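Local structure of response regulator receiver protein (Sinorhizobium medicae, 2RDM) at residues A[18-21]-A[22-26]; A[34-37]-A[38-42]. The protein probably acts as the receiver module of a two-component system, taking up a phosphoryl group from a partner kinase to switch a cellular response. The protein carries 1 engineered substitution. One frame throughout, in Å; residues are numbered along the deposited sequence. Where two conformers were deposited one is given.

Contact 1 of 2, residues A[18-21]-A[22-26]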
ATOM      1  N   LEU A  18     -14.431 -26.190 -10.935  1.00 55.51           N
ATOM      2  CA  LEU A  18     -15.436 -25.697  -9.994  1.00 55.14           C
ATOM      3  C   LEU A  18     -15.368 -26.474  -8.680  1.00 53.20           C
ATOM      4  O   LEU A  18     -15.335 -25.867  -7.621  1.00 51.03           O
ATOM      5  CB  LEU A  18     -16.850 -25.745 -10.585  1.00 56.40           C
ATOM      6  CG  LEU A  18     -17.947 -25.136  -9.695  1.00 59.31           C
ATOM      7  CD1 LEU A  18     -18.182 -23.657 -10.003  1.00 57.91           C
ATOM      8  CD2 LEU A  18     -19.246 -25.929  -9.766  1.00 63.17           C
ATOM      9  N   LEU A  19     -15.318 -27.806  -8.766  1.00 55.98           N
ATOM     10  CA  LEU A  19     -15.212 -28.678  -7.583  1.00 58.37           C
ATOM     11  C   LEU A  19     -13.850 -28.560  -6.869  1.00 55.63           C
ATOM     12  O   LEU A  19     -13.767 -28.697  -5.646  1.00 54.75           O
ATOM     13  CB  LEU A  19     -15.509 -30.143  -7.955  1.00 60.12           C
ATOM     14  CG  LEU A  19     -16.943 -30.718  -7.923  1.00 65.27           C
ATOM     15  CD1 LEU A  19     -17.585 -30.604  -6.538  1.00 67.91           C
ATOM     16  CD2 LEU A  19     -17.871 -30.125  -8.993  1.00 67.30           C
ATOM     17  N   ASP A  20     -12.801 -28.299  -7.650  1.00 54.54           N
ATOM     18  CA  ASP A  20     -11.446 -28.062  -7.155  1.00 50.64           C
ATOM     19  C   ASP A  20     -11.382 -26.752  -6.378  1.00 47.77           C
ATOM     20  O   ASP A  20     -10.915 -26.728  -5.237  1.00 46.18           O
ATOM     21  CB  ASP A  20     -10.468 -28.014  -8.332  1.00 52.83           C
ATOM     22  CG  ASP A  20      -9.020 -28.009  -7.904  1.00 61.35           C
ATOM     23  OD1 ASP A  20      -8.711 -28.504  -6.798  1.00 74.95           O
ATOM     24  OD2 ASP A  20      -8.182 -27.522  -8.692  1.00 64.58           O
ATOM     25  N   PHE A  21     -11.860 -25.671  -6.998  1.00 44.64           N
ATOM     26  CA  PHE A  21     -11.912 -24.370  -6.345  1.00 41.49           C
ATOM     27  C   PHE A  21     -12.869 -24.408  -5.159  1.00 36.24           C
ATOM     28  O   PHE A  21     -12.558 -23.859  -4.101  1.00 41.87           O
ATOM     29  CB  PHE A  21     -12.295 -23.246  -7.325  1.00 39.27           C
ATOM     30  CG  PHE A  21     -11.333 -23.075  -8.477  1.00 39.36           C
ATOM     31  CD1 PHE A  21      -9.953 -23.144  -8.274  1.00 42.96           C
ATOM     32  CD2 PHE A  21     -11.805 -22.825  -9.762  1.00 43.47           C
ATOM     33  CE1 PHE A  21      -9.064 -22.985  -9.337  1.00 44.20           C
ATOM     34  CE2 PHE A  21     -10.920 -22.671 -10.834  1.00 42.34           C
ATOM     35  CZ  PHE A  21      -9.549 -22.748 -10.618  1.00 41.22           C
ATOM     36  N   GLU A  22     -14.010 -25.084  -5.331  1.00 36.79           N
ATOM     37  CA  GLU A  22     -15.026 -25.184  -4.281  1.00 40.68           C
ATOM     38  C   GLU A  22     -14.484 -25.852  -3.026  1.00 39.64           C
ATOM     39  O   GLU A  22     -14.665 -25.324  -1.928  1.00 43.63           O
ATOM     40  CB  GLU A  22     -16.275 -25.930  -4.780  1.00 40.75           C
ATOM     41  CG  GLU A  22     -17.391 -26.070  -3.753  1.00 43.39           C
ATOM     42  CD  GLU A  22     -18.733 -26.446  -4.369  1.00 49.83           C
ATOM     43  OE1 GLU A  22     -18.776 -26.889  -5.543  1.00 56.24           O
ATOM     44  OE2 GLU A  22     -19.753 -26.290  -3.670  1.00 52.57           O
ATOM     45  N   SER A  23     -13.823 -27.002  -3.188  1.00 41.32           N
ATOM     46  CA  SER A  23     -13.293 -27.745  -2.038  1.00 40.17           C
ATOM     47  C   SER A  23     -12.127 -27.025  -1.368  1.00 38.83           C
ATOM     48  O   SER A  23     -11.996 -27.081  -0.150  1.00 40.33           O
ATOM     49  CB  SER A  23     -12.904 -29.177  -2.409  1.00 43.45           C
ATOM     50  OG  SER A  23     -12.003 -29.193  -3.498  1.00 47.65           O
ATOM     51  N   THR A  24     -11.299 -26.348  -2.168  1.00 38.26           N
ATOM     52  CA  THR A  24     -10.242 -25.465  -1.654  1.00 39.29           C
ATOM     53  C   THR A  24     -10.834 -24.409  -0.723  1.00 35.47           C
ATOM     54  O   THR A  24     -10.374 -24.238   0.406  1.00 35.41           O
ATOM     55  CB  THR A  24      -9.446 -24.800  -2.811  1.00 39.48           C
ATOM     56  OG1 THR A  24      -8.720 -25.807  -3.519  1.00 44.84           O
ATOM     57  CG2 THR A  24      -8.458 -23.756  -2.297  1.00 40.28           C
ATOM     58  N   LEU A  25     -11.894 -23.748  -1.182  1.00 36.16           N
ATOM     59  CA  LEU A  25     -12.531 -22.714  -0.382  1.00 36.68           C
ATOM     60  C   LEU A  25     -13.266 -23.263   0.848  1.00 34.24           C
ATOM     61  O   LEU A  25     -13.213 -22.650   1.918  1.00 35.46           O
ATOM     62  CB  LEU A  25     -13.444 -21.834  -1.250  1.00 35.83           C
ATOM     63  CG  LEU A  25     -12.769 -20.950  -2.312  1.00 38.01           C
ATOM     64  CD1 LEU A  25     -13.755 -20.524  -3.393  1.00 40.49           C
ATOM     65  CD2 LEU A  25     -12.100 -19.730  -1.673  1.00 40.84           C
ATOM     66  N   THR A  26     -13.941 -24.410   0.715  1.00 37.69           N
ATOM     67  CA  THR A  26     -14.616 -25.001   1.891  1.00 38.86           C
ATOM     68  C   THR A  26     -13.638 -25.523   2.946  1.00 37.35           C
ATOM     69  O   THR A  26     -13.908 -25.410   4.142  1.00 41.96           O
ATOM     70  CB  THR A  26     -15.653 -26.089   1.539  1.00 39.83           C
ATOM     71  OG1 THR A  26     -15.024 -27.119   0.779  1.00 43.13           O
ATOM     72  CG2 THR A  26     -16.811 -25.501   0.752  1.00 36.55           C
TER
HETATM   73  O   HOH W   1      -9.228 -28.482  -3.736  1.00 53.73           O

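Contact 2 of 2, residues A[34-37]-A[38-42]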
ATOM      1  N   ALA A  34     -21.744 -22.243  -5.561  1.00 31.56           N
ATOM      2  CA  ALA A  34     -21.054 -22.539  -6.818  1.00 30.03           C
ATOM      3  C   ALA A  34     -22.018 -22.469  -7.990  1.00 35.41           C
ATOM      4  O   ALA A  34     -23.062 -23.134  -7.982  1.00 37.23           O
ATOM      5  CB  ALA A  34     -20.411 -23.906  -6.743  1.00 33.19           C
ATOM      6  N   VAL A  35     -21.687 -21.656  -8.990  1.00 32.47           N
ATOM      7  CA  VAL A  35     -22.528 -21.535 -10.194  1.00 30.60           C
ATOM      8  C   VAL A  35     -21.684 -21.715 -11.447  1.00 32.38           C
ATOM      9  O   VAL A  35     -20.471 -21.531 -11.409  1.00 33.88           O
ATOM     10  CB  VAL A  35     -23.340 -20.209 -10.236  1.00 30.95           C
ATOM     11  CG1 VAL A  35     -24.310 -20.118  -9.047  1.00 32.30           C
ATOM     12  CG2 VAL A  35     -22.423 -18.993 -10.251  1.00 34.73           C
ATOM     13  N   SER A  36     -22.323 -22.080 -12.554  1.00 30.46           N
ATOM     14  CA  SER A  36     -21.576 -22.437 -13.758  1.00 32.46           C
ATOM     15  C   SER A  36     -21.643 -21.405 -14.887  1.00 34.85           C
ATOM     16  O   SER A  36     -21.155 -21.666 -15.983  1.00 36.06           O
ATOM     17  CB  SER A  36     -22.017 -23.821 -14.256  1.00 36.50           C
ATOM     18  OG  SER A  36     -23.405 -23.840 -14.534  1.00 45.21           O
ATOM     19  N   SER A  37     -22.232 -20.237 -14.633  1.00 31.89           N
ATOM     20  CA  SER A  37     -22.240 -19.162 -15.629  1.00 33.58           C
ATOM     21  C   SER A  37     -22.260 -17.775 -15.004  1.00 32.33           C
ATOM     22  O   SER A  37     -22.656 -17.612 -13.842  1.00 31.24           O
ATOM     23  CB  SER A  37     -23.444 -19.303 -16.571  1.00 39.73           C
ATOM     24  OG  SER A  37     -24.627 -18.860 -15.925  1.00 34.85           O
ATOM     25  N   GLY A  38     -21.866 -16.778 -15.793  1.00 34.38           N
ATOM     26  CA  GLY A  38     -21.979 -15.374 -15.403  1.00 35.24           C
ATOM     27  C   GLY A  38     -23.409 -14.932 -15.165  1.00 31.75           C
ATOM     28  O   GLY A  38     -23.688 -14.195 -14.210  1.00 32.70           O
ATOM     29  N   ALA A  39     -24.320 -15.393 -16.029  1.00 31.54           N
ATOM     30  CA  ALA A  39     -25.749 -15.089 -15.902  1.00 32.15           C
ATOM     31  C   ALA A  39     -26.297 -15.578 -14.577  1.00 31.20           C
ATOM     32  O   ALA A  39     -27.048 -14.854 -13.915  1.00 33.37           O
ATOM     33  CB  ALA A  39     -26.558 -15.695 -17.068  1.00 31.27           C
ATOM     34  N   LYS A  40     -25.904 -16.796 -14.191  1.00 31.36           N
ATOM     35  CA  LYS A  40     -26.344 -17.389 -12.926  0.50 33.80           C
ATOM     36  C   LYS A  40     -25.732 -16.654 -11.735  1.00 33.54           C
ATOM     37  O   LYS A  40     -26.402 -16.426 -10.722  1.00 32.38           O
ATOM     38  CB  LYS A  40     -26.019 -18.888 -12.888  0.50 36.82           C
ATOM     39  CG  LYS A  40     -26.946 -19.761 -13.759  0.50 39.56           C
ATOM     40  CD  LYS A  40     -26.313 -21.118 -14.085  0.50 38.98           C
ATOM     41  CE  LYS A  40     -27.282 -22.038 -14.820  0.50 45.99           C
ATOM     42  NZ  LYS A  40     -26.677 -23.375 -15.113  0.50 42.93           N
ATOM     43  N   ALA A  41     -24.461 -16.274 -11.861  1.00 31.68           N
ATOM     44  CA  ALA A  41     -23.803 -15.466 -10.813  1.00 29.49           C
ATOM     45  C   ALA A  41     -24.518 -14.125 -10.573  1.00 28.91           C
ATOM     46  O   ALA A  41     -24.769 -13.733  -9.423  1.00 29.36           O
ATOM     47  CB  ALA A  41     -22.334 -15.245 -11.158  1.00 27.58           C
ATOM     48  N   ILE A  42     -24.869 -13.436 -11.653  1.00 29.76           N
ATOM     49  CA  ILE A  42     -25.565 -12.131 -11.566  1.00 31.79           C
ATOM     50  C   ILE A  42     -26.961 -12.284 -10.933  1.00 29.29           C
ATOM     51  O   ILE A  42     -27.343 -11.502 -10.060  1.00 34.33           O
ATOM     52  CB  ILE A  42     -25.602 -11.440 -12.955  1.00 30.11           C
ATOM     53  CG1 ILE A  42     -24.190 -10.964 -13.317  1.00 32.56           C
ATOM     54  CG2 ILE A  42     -26.593 -10.260 -12.998  1.00 29.75           C
ATOM     55  CD1 ILE A  42     -23.990 -10.602 -14.761  1.00 33.10           C
TER

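Contact 1 of 2, residues A[18-21]-A[22-26]
The carbonyl oxygen of Leu19 is approached twice by Ser23. Ser23 N donates to Leu19 O over 3.0 Å, from above the carbonyl plane, and Ser23 OG lies 2.8 Å from the same Leu19 O, though its one proton has another acceptor within reach. A chi1 of 54° sets the hydroxyl between the backbone N and the carbonyl carbon, turned back toward the preceding turn. Serine suits this partly exposed position, being short enough to fold onto its own helix. A water extends the polar patch, bridging Asp20 OD1, Ser23 OG and Thr24 OG1, and lies 2.7 Å from Thr24 OG1. Glu22 and Leu19 run side by side, Glu22 OE1 passing 4.0 Å from Leu19 CD1. Phe21 and Leu25, joined through Leu25 N to Phe21 O (3.0 Å), form the apolar side: both are buried, against strand 7-11 and helix 110-122. Regular i to i+4 backbone bonds with one polar and one apolar side make this an amphipathic helix, the first helix of a CheY-like receiver fold.

Contact 2 of 2, residues A[34-37]-A[38-42]
Lys40 and Ser37 meet where the chain turns from strand to helix, the lysine chain running back past the serine hydroxyl. Ser37 OG accepts from Lys40 N at 3.0 Å, a nearly straight bond (158° at the hydrogen), so the side chain of the residue just before the helix takes up an amide of its first turn. The hydroxyl is placed for this by a chi1 of 77°, between its own backbone N and carbonyl carbon. Replacing Ser37 by an alanine removes the hydroxyl, which would probably leave Lys40 N without its capping acceptor and the first turn less firmly set. The lysine's methylenes pass close by the same oxygen, CG 3.3 Å from Ser37 OG, and its extended chain carries NZ to a weak bond with Ser36 OG; as Lys40 has two conformers, that last link is doubtful. Toward the interior, Val35 turns its CG2 branch onto the small Ala41, 3.9 Å from the alanine CB, while Ala41 N donates to Ser37 O (3.0 Å). The alanine methyl also touches Leu9 and Ala11 of strand 7-11 and Val69 of helix 66-76, so a small side chain suits the place. A short beta-to-alpha turn closed by a serine N-cap is the result, leading from the edge strand of the parallel sheet into helix 38-46 of the doubly wound receiver fold.

How the contacts relate
Contact 1 comes first along the chain, within helix 15-27, and contact 2 follows at the end of strand 31-35 and the start of helix 38-46; their centres are about 15 Å apart. Helix 15-27 packs on one face of the parallel sheet and helix 38-46 on the other. The end of the edge strand 31-35 belongs to contact 2 and is touched by helix 15-27 directly: Leu18 CD1 lies 3.4 Å from Val35 O, and Glu22 OE1 lies 3.6 Å from Ala34 CB. Ala34 faces helix 15-27 while its neighbour Val35 faces helix 38-46, the alternation a sheet covered on both sides requires. Both contacts lie at the strand 31-35 edge of the receiver fold; strand 53-57, beyond strand 7-11 in the sheet, ends at Asp57, the predicted phosphorylation site, unmodified here.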